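Side-chain contacts in protein similar to metal-dependent hydrolase (Staphylococcus aureus subsp. aureus Mu50, PDB 3ESH), which is of unconfirmed activity but belongs to the metallo-beta-lactamase superfamily and is probably a metal-dependent hydrolase: residues M1-D5 against I6-Y10; S85-I88 against A89-N93; E172-P175 against G176-M179. All coordinates share one frame; numbering follows the deposited sequence.

Interaction 1 of 3, residues M1-D5 against I6-Y10; sequences MKIGD and ISIHY
Around the imidazole of His9 the neighbour from residues 1-5 is the chain's amino terminus: Met1 N lies 4.2 Å from His9 NE2, set obliquely to the ring. The ring of Tyr94 also meets it, the two planes inclined by about 40°. The other flat groups are peptides. Ile8 N makes an almost straight bond of 2.9 Å to Met1 O, its N-H...O angle 174°, while the return bond from Met1 N to Ile8 O is weak. Nearer the turn, Ile3 N reaches Ile6 O at 2.8 Å, and Ile6 N answers to Ile3 O at 2.7 Å, a more bent bond than the one from Ile8 N.

These bonds close a beta hairpin, strands 2-3 and 6-10 joined by a type II' turn from Ile3 to Ile6, with Gly4 at positive phi. Lys2 and Ser7 form a non-hydrogen-bonded pair, Ile3 and Ile6 a hydrogen-bonded one. The hairpin makes one border of a seven-stranded mixed sheet, strand 6-10 pairing in turn with antiparallel strand 51-54 through backbone bonds of Ser7 with Gln54 and His9 with Leu52.

The buried face is apolar. The selenomethionine chain of Met1 bends at chi2 and again at chi3 (-51°), which folds CE back over the branch point of Ile8, 3.3 Å from its CB and nearly as near its CG2; the two side chains run side by side in the same direction. Ile3 comes to Ile8 at a slant, Ile3 CD1 lying 3.6 Å from Ile8 CG1. Residues of strand 190-196 in the second sheet, among them Ile194, touch Ile6 and Ile8, whereas Gly4 N and Asp5 N at the turn are taken up by the side chains of Asp199 and Ser196.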
loop_
_atom_site.group_PDB
_atom_site.type_symbol
_atom_site.label_atom_id
_atom_site.label_comp_id
_atom_site.label_asym_id
_atom_site.label_seq_id
_atom_site.Cartn_x
_atom_site.Cartn_y
_atom_site.Cartn_z
HETATM N N MSE A 1 -32.768 1.109 -28.994
HETATM C CA MSE A 1 -32.791 1.222 -27.506
HETATM C C MSE A 1 -33.021 2.651 -27.044
HETATM O O MSE A 1 -32.455 3.583 -27.597
HETATM C CB MSE A 1 -31.463 0.730 -26.920
HETATM C CG MSE A 1 -31.487 -0.665 -26.317
HETATM SE SE MSE A 1 -31.228 -0.619 -24.390
HETATM C CE MSE A 1 -29.645 0.477 -24.330
ATOM N N LYS A 2 -33.857 2.823 -26.028
ATOM C CA LYS A 2 -34.096 4.151 -25.489
ATOM C C LYS A 2 -34.111 4.153 -23.960
ATOM O O LYS A 2 -34.849 3.401 -23.329
ATOM C CB LYS A 2 -35.404 4.750 -26.028
ATOM C CG LYS A 2 -36.688 4.068 -25.565
ATOM C CD LYS A 2 -37.871 5.053 -25.550
ATOM C CE LYS A 2 -38.308 5.511 -26.947
ATOM N NZ LYS A 2 -39.117 4.493 -27.686
ATOM N N ILE A 3 -33.252 4.980 -23.375
ATOM C CA ILE A 3 -33.180 5.136 -21.928
ATOM C C ILE A 3 -33.601 6.583 -21.726
ATOM O O ILE A 3 -32.822 7.499 -21.973
ATOM C CB ILE A 3 -31.729 4.922 -21.368
ATOM C CG1 ILE A 3 -31.340 3.448 -21.424
ATOM C CG2 ILE A 3 -31.642 5.359 -19.929
ATOM C CD1 ILE A 3 -31.041 2.956 -22.796
ATOM N N GLY A 4 -34.842 6.790 -21.302
ATOM C CA GLY A 4 -35.321 8.147 -21.105
ATOM C C GLY A 4 -35.169 8.939 -22.391
ATOM O O GLY A 4 -35.644 8.509 -23.447
ATOM N N ASP A 5 -34.489 10.081 -22.319
ATOM C CA ASP A 5 -34.285 10.917 -23.500
ATOM C C ASP A 5 -33.086 10.448 -24.305
ATOM O O ASP A 5 -32.845 10.942 -25.410
ATOM C CB ASP A 5 -34.057 12.382 -23.106
ATOM C CG ASP A 5 -35.225 12.972 -22.329
ATOM O OD1 ASP A 5 -36.391 12.707 -22.700
ATOM O OD2 ASP A 5 -34.974 13.712 -21.350
ATOM N N ILE A 6 -32.335 9.497 -23.755
ATOM C CA ILE A 6 -31.144 8.999 -24.429
ATOM C C ILE A 6 -31.388 7.824 -25.370
ATOM O O ILE A 6 -32.077 6.860 -25.026
ATOM C CB ILE A 6 -30.053 8.598 -23.398
ATOM C CG1 ILE A 6 -29.732 9.797 -22.491
ATOM C CG2 ILE A 6 -28.803 8.120 -24.119
ATOM C CD1 ILE A 6 -28.649 9.542 -21.461
ATOM N N SER A 7 -30.817 7.914 -26.566
ATOM C CA SER A 7 -30.942 6.849 -27.544
ATOM C C SER A 7 -29.635 6.029 -27.546
ATOM O O SER A 7 -28.540 6.585 -27.592
ATOM C CB SER A 7 -31.222 7.452 -28.918
ATOM O OG SER A 7 -31.571 6.447 -29.848
ATOM N N ILE A 8 -29.755 4.707 -27.487
ATOM C CA ILE A 8 -28.583 3.838 -27.454
ATOM C C ILE A 8 -28.600 2.823 -28.596
ATOM O O ILE A 8 -29.612 2.178 -28.820
ATOM C CB ILE A 8 -28.514 3.054 -26.122
ATOM C CG1 ILE A 8 -28.393 4.018 -24.936
ATOM C CG2 ILE A 8 -27.339 2.103 -26.146
ATOM C CD1 ILE A 8 -27.086 4.772 -24.881
ATOM N N HIS A 9 -27.481 2.687 -29.306
ATOM C CA HIS A 9 -27.364 1.734 -30.407
ATOM C C HIS A 9 -25.970 1.139 -30.470
ATOM O O HIS A 9 -25.054 1.617 -29.810
ATOM C CB HIS A 9 -27.650 2.396 -31.754
ATOM C CG HIS A 9 -29.017 2.988 -31.861
ATOM N ND1 HIS A 9 -29.269 4.325 -31.644
ATOM C CD2 HIS A 9 -30.213 2.415 -32.124
ATOM C CE1 HIS A 9 -30.565 4.551 -31.767
ATOM N NE2 HIS A 9 -31.161 3.410 -32.058
ATOM N N TYR A 10 -25.809 0.098 -31.274
ATOM C CA TYR A 10 -24.508 -0.525 -31.432
ATOM C C TYR A 10 -23.997 -0.330 -32.865
ATOM O O TYR A 10 -24.787 -0.148 -33.795
ATOM C CB TYR A 10 -24.569 -2.015 -31.054
ATOM C CG TYR A 10 -25.501 -2.869 -31.880
ATOM C CD1 TYR A 10 -25.194 -3.195 -33.203
ATOM C CD2 TYR A 10 -26.681 -3.371 -31.336
ATOM C CE1 TYR A 10 -26.043 -4.006 -33.962
ATOM C CE2 TYR A 10 -27.535 -4.182 -32.082
ATOM C CZ TYR A 10 -27.214 -4.498 -33.394
ATOM O OH TYR A 10 -28.064 -5.303 -34.132
#

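Interaction 2 of 3, residues S85-I88 against A89-N93; sequences SHII and ADLAN
Backbone bonds carry most of the contact: Asp90 N, Leu91 N and Ala92 N donate in turn to His86 O, Ile87 O and Ile88 O, each four residues back, the regular pattern of an alpha helix. The bond from Asp90 N to His86 O is 2.9 Å long, and that from Ala92 N to Ile88 O is 3.1 Å.

Side-chain hydrogen bonds stand at the two ends of the short helix 87-92, which has His86 at its N-cap position. Just before the helix, Ser85 OG, anti to its own backbone N (chi1 -178°), accepts Ile87 N at 3.1 Å in an ST turn, giving one of the first amides of the helix an acceptor. Asp90 OD2 takes a weak bond from Asn12 N. At the other end Asn93 ND2 bonds weakly to Asp90 O.

Van der Waals contacts make up the rest. Asp90 OD1 lies 3.7 Å from CB of His86, the residue at the N-cap position. Leu91 packs its CG against a backbone oxygen, Ile87 O, 3.0 Å away. The apolar contact is looser, Leu91 CD1 meeting Ile87 CG1 at 4.3 Å on the buried side. Beyond the helix, Ile87 packs on Phe126 and Leu91 on Leu11, whereas Ile88, on the exposed side, touches Pro98.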
loop_
_atom_site.group_PDB
_atom_site.type_symbol
_atom_site.label_atom_id
_atom_site.label_comp_id
_atom_site.label_asym_id
_atom_site.label_seq_id
_atom_site.Cartn_x
_atom_site.Cartn_y
_atom_site.Cartn_z
ATOM N N SER A 85 -13.945 -3.282 -39.414
ATOM C CA SER A 85 -14.943 -2.301 -39.023
ATOM C C SER A 85 -15.798 -1.714 -40.150
ATOM O O SER A 85 -15.330 -1.520 -41.266
ATOM C CB SER A 85 -14.248 -1.174 -38.249
ATOM O OG SER A 85 -15.164 -0.199 -37.798
ATOM N N HIS A 86 -17.066 -1.449 -39.820
ATOM C CA HIS A 86 -18.050 -0.847 -40.726
ATOM C C HIS A 86 -18.612 0.324 -39.959
ATOM O O HIS A 86 -19.774 0.691 -40.141
ATOM C CB HIS A 86 -19.220 -1.790 -41.018
ATOM C CG HIS A 86 -18.949 -2.783 -42.097
ATOM N ND1 HIS A 86 -18.296 -3.973 -41.866
ATOM C CD2 HIS A 86 -19.214 -2.748 -43.424
ATOM C CE1 HIS A 86 -18.167 -4.628 -43.008
ATOM N NE2 HIS A 86 -18.717 -3.905 -43.968
ATOM N N ILE A 87 -17.789 0.903 -39.096
ATOM C CA ILE A 87 -18.235 2.005 -38.259
ATOM C C ILE A 87 -18.702 3.245 -39.027
ATOM O O ILE A 87 -19.591 3.957 -38.561
ATOM C CB ILE A 87 -17.134 2.379 -37.233
ATOM C CG1 ILE A 87 -17.732 3.217 -36.109
ATOM C CG2 ILE A 87 -15.997 3.116 -37.923
ATOM C CD1 ILE A 87 -16.767 3.500 -34.997
ATOM N N ILE A 88 -18.132 3.509 -40.199
ATOM C CA ILE A 88 -18.561 4.677 -40.970
ATOM C C ILE A 88 -19.966 4.462 -41.536
ATOM O O ILE A 88 -20.868 5.268 -41.294
ATOM C CB ILE A 88 -17.590 5.003 -42.149
ATOM C CG1 ILE A 88 -16.222 5.441 -41.611
ATOM C CG2 ILE A 88 -18.161 6.119 -42.999
ATOM C CD1 ILE A 88 -15.414 4.316 -41.019
ATOM N N ALA A 89 -20.147 3.373 -42.278
ATOM C CA ALA A 89 -21.447 3.058 -42.856
ATOM C C ALA A 89 -22.524 2.887 -41.784
ATOM O O ALA A 89 -23.661 3.330 -41.965
ATOM C CB ALA A 89 -21.346 1.797 -43.703
ATOM N N ASP A 90 -22.178 2.244 -40.670
ATOM C CA ASP A 90 -23.151 2.048 -39.594
ATOM C C ASP A 90 -23.591 3.391 -39.042
ATOM O O ASP A 90 -24.769 3.603 -38.775
ATOM C CB ASP A 90 -22.560 1.210 -38.459
ATOM C CG ASP A 90 -22.913 -0.262 -38.569
ATOM O OD1 ASP A 90 -22.468 -0.908 -39.537
ATOM O OD2 ASP A 90 -23.635 -0.773 -37.686
ATOM N N LEU A 91 -22.639 4.303 -38.872
ATOM C CA LEU A 91 -22.952 5.628 -38.351
ATOM C C LEU A 91 -23.898 6.385 -39.278
ATOM O O LEU A 91 -24.783 7.113 -38.818
ATOM C CB LEU A 91 -21.663 6.432 -38.145
ATOM C CG LEU A 91 -20.865 6.141 -36.870
ATOM C CD1 LEU A 91 -19.582 6.971 -36.850
ATOM C CD2 LEU A 91 -21.723 6.471 -35.656
ATOM N N ALA A 92 -23.701 6.206 -40.584
ATOM C CA ALA A 92 -24.538 6.868 -41.577
ATOM C C ALA A 92 -26.005 6.489 -41.366
ATOM O O ALA A 92 -26.890 7.339 -41.460
ATOM C CB ALA A 92 -24.090 6.488 -42.977
ATOM N N ASN A 93 -26.250 5.213 -41.071
ATOM C CA ASN A 93 -27.604 4.717 -40.830
ATOM C C ASN A 93 -28.340 5.579 -39.802
ATOM O O ASN A 93 -29.561 5.487 -39.675
ATOM C CB ASN A 93 -27.577 3.264 -40.334
ATOM C CG ASN A 93 -26.955 2.308 -41.337
ATOM O OD1 ASN A 93 -27.292 2.329 -42.522
ATOM N ND2 ASN A 93 -26.048 1.452 -40.860
#

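Interaction 3 of 3, residues E172-P175 against G176-M179; sequences EPVP and GIKM
Glu172 and Lys178 lie alongside each other and point the same way, flanking a type II beta turn, Val174 to Ile177, with Pro175 and Gly176 at its corners; the turn leads from strand 170-171 into strand 177-181 at the border of the second mixed sheet. With both chains extended beyond CG, their methylenes run in contact, Glu172 CG 3.7 Å from Lys178 CG. The carboxylate reaches the end of the lysine: Glu172 OE1 and Lys178 NZ form a long salt bridge of 3.9 Å. With CG anti to the backbone N of Glu172 (chi1 -159°), the same chain also brings OE2 toward the turn, where it takes a weak bond from Gly176 N. The acid thus spans the turn and the strand on an exposed flank.

Val174 and Ile177, the residues that open and close the turn, are also side by side and alike in direction, but on the buried flank. Val174 CG2 stands between its backbone N and carbonyl carbon, and from there presses on Ile177 CG1 at 3.3 Å. The turn itself is closed by Ile177 N to Val174 O, 3.1 Å. Ile177 goes on to Ile192 and Ile194 of strand 190-196 and to Leu105 of strand 103-105, joining the two sheets.

Pro173 and Met179, a selenomethionine, instead cross at about a right angle, both reaching Leu105. Pro173 CG approaches the selenium, Met179 SE, at 4.1 Å, while Pro173 CD sits 3.0 Å from Ile177 O.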
loop_
_atom_site.group_PDB
_atom_site.type_symbol
_atom_site.label_atom_id
_atom_site.label_comp_id
_atom_site.label_asym_id
_atom_site.label_seq_id
_atom_site.Cartn_x
_atom_site.Cartn_y
_atom_site.Cartn_z
ATOM N N GLU A 172 -18.034 12.452 -15.096
ATOM C CA GLU A 172 -19.333 12.583 -15.742
ATOM C C GLU A 172 -19.182 13.587 -16.889
ATOM O O GLU A 172 -19.277 14.793 -16.683
ATOM C CB GLU A 172 -20.372 13.066 -14.715
ATOM C CG GLU A 172 -21.830 12.784 -15.089
ATOM C CD GLU A 172 -22.821 13.146 -13.980
ATOM O OE1 GLU A 172 -22.447 13.081 -12.791
ATOM O OE2 GLU A 172 -23.984 13.478 -14.299
ATOM N N PRO A 173 -18.927 13.090 -18.117
ATOM C CA PRO A 173 -18.747 13.877 -19.346
ATOM C C PRO A 173 -19.913 14.825 -19.630
ATOM O O PRO A 173 -19.764 16.048 -19.581
ATOM C CB PRO A 173 -18.621 12.809 -20.424
ATOM C CG PRO A 173 -18.062 11.645 -19.690
ATOM C CD PRO A 173 -18.850 11.652 -18.423
ATOM N N VAL A 174 -21.062 14.242 -19.956
ATOM C CA VAL A 174 -22.286 14.992 -20.225
ATOM C C VAL A 174 -23.273 14.428 -19.198
ATOM O O VAL A 174 -23.164 13.262 -18.820
ATOM C CB VAL A 174 -22.776 14.735 -21.679
ATOM C CG1 VAL A 174 -21.604 14.884 -22.655
ATOM C CG2 VAL A 174 -23.382 13.361 -21.804
ATOM N N PRO A 175 -24.237 15.232 -18.724
ATOM C CA PRO A 175 -25.182 14.707 -17.732
ATOM C C PRO A 175 -25.750 13.327 -18.055
ATOM O O PRO A 175 -26.095 13.035 -19.207
ATOM C CB PRO A 175 -26.259 15.792 -17.684
ATOM C CG PRO A 175 -25.461 17.042 -17.919
ATOM C CD PRO A 175 -24.589 16.617 -19.087
ATOM N N GLY A 176 -25.841 12.480 -17.031
ATOM C CA GLY A 176 -26.385 11.149 -17.230
ATOM C C GLY A 176 -25.383 10.050 -17.575
ATOM O O GLY A 176 -25.663 8.861 -17.373
ATOM N N ILE A 177 -24.224 10.432 -18.099
ATOM C CA ILE A 177 -23.204 9.457 -18.459
ATOM C C ILE A 177 -22.105 9.496 -17.401
ATOM O O ILE A 177 -21.412 10.498 -17.266
ATOM C CB ILE A 177 -22.576 9.779 -19.821
ATOM C CG1 ILE A 177 -23.660 10.188 -20.831
ATOM C CG2 ILE A 177 -21.809 8.574 -20.328
ATOM C CD1 ILE A 177 -24.594 9.088 -21.246
ATOM N N LYS A 178 -21.948 8.407 -16.651
ATOM C CA LYS A 178 -20.936 8.363 -15.592
ATOM C C LYS A 178 -19.897 7.248 -15.740
ATOM O O LYS A 178 -20.235 6.067 -15.747
ATOM C CB LYS A 178 -21.614 8.247 -14.219
ATOM C CG LYS A 178 -22.662 9.337 -13.955
ATOM C CD LYS A 178 -23.152 9.336 -12.512
ATOM C CE LYS A 178 -24.236 10.398 -12.291
ATOM N NZ LYS A 178 -24.694 10.523 -10.871
HETATM N N MSE A 179 -18.633 7.636 -15.861
HETATM C CA MSE A 179 -17.539 6.672 -15.991
HETATM C C MSE A 179 -17.008 6.352 -14.605
HETATM O O MSE A 179 -16.967 7.226 -13.742
HETATM C CB MSE A 179 -16.426 7.264 -16.845
HETATM C CG MSE A 179 -16.921 7.599 -18.203
HETATM SE SE MSE A 179 -15.535 8.475 -19.172
HETATM C CE MSE A 179 -14.678 6.963 -19.876
#

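How the interactions relate
Interactions 1 and 3 are both turns joining a border strand to its inner neighbour, one in each of the two mixed sheets, and their buried flanks meet between them: Ile6 CD1 lies 4.1 Å from Ile177 CD1, and both contacts lean on strand 190-196. Each pairs an apolar inner side with a polar outer one, though only interaction 3 has a salt bridge, and that a long one. Interaction 2 is helical, mostly exposed, and ruled by backbone bonds, with an ST turn at its start. It touches interaction 1 lightly, through Tyr10 O and Asp90 OD2, but its nearest atoms remain about 15 Å from interaction 3. All three centres stand about 17 Å from that of the chain.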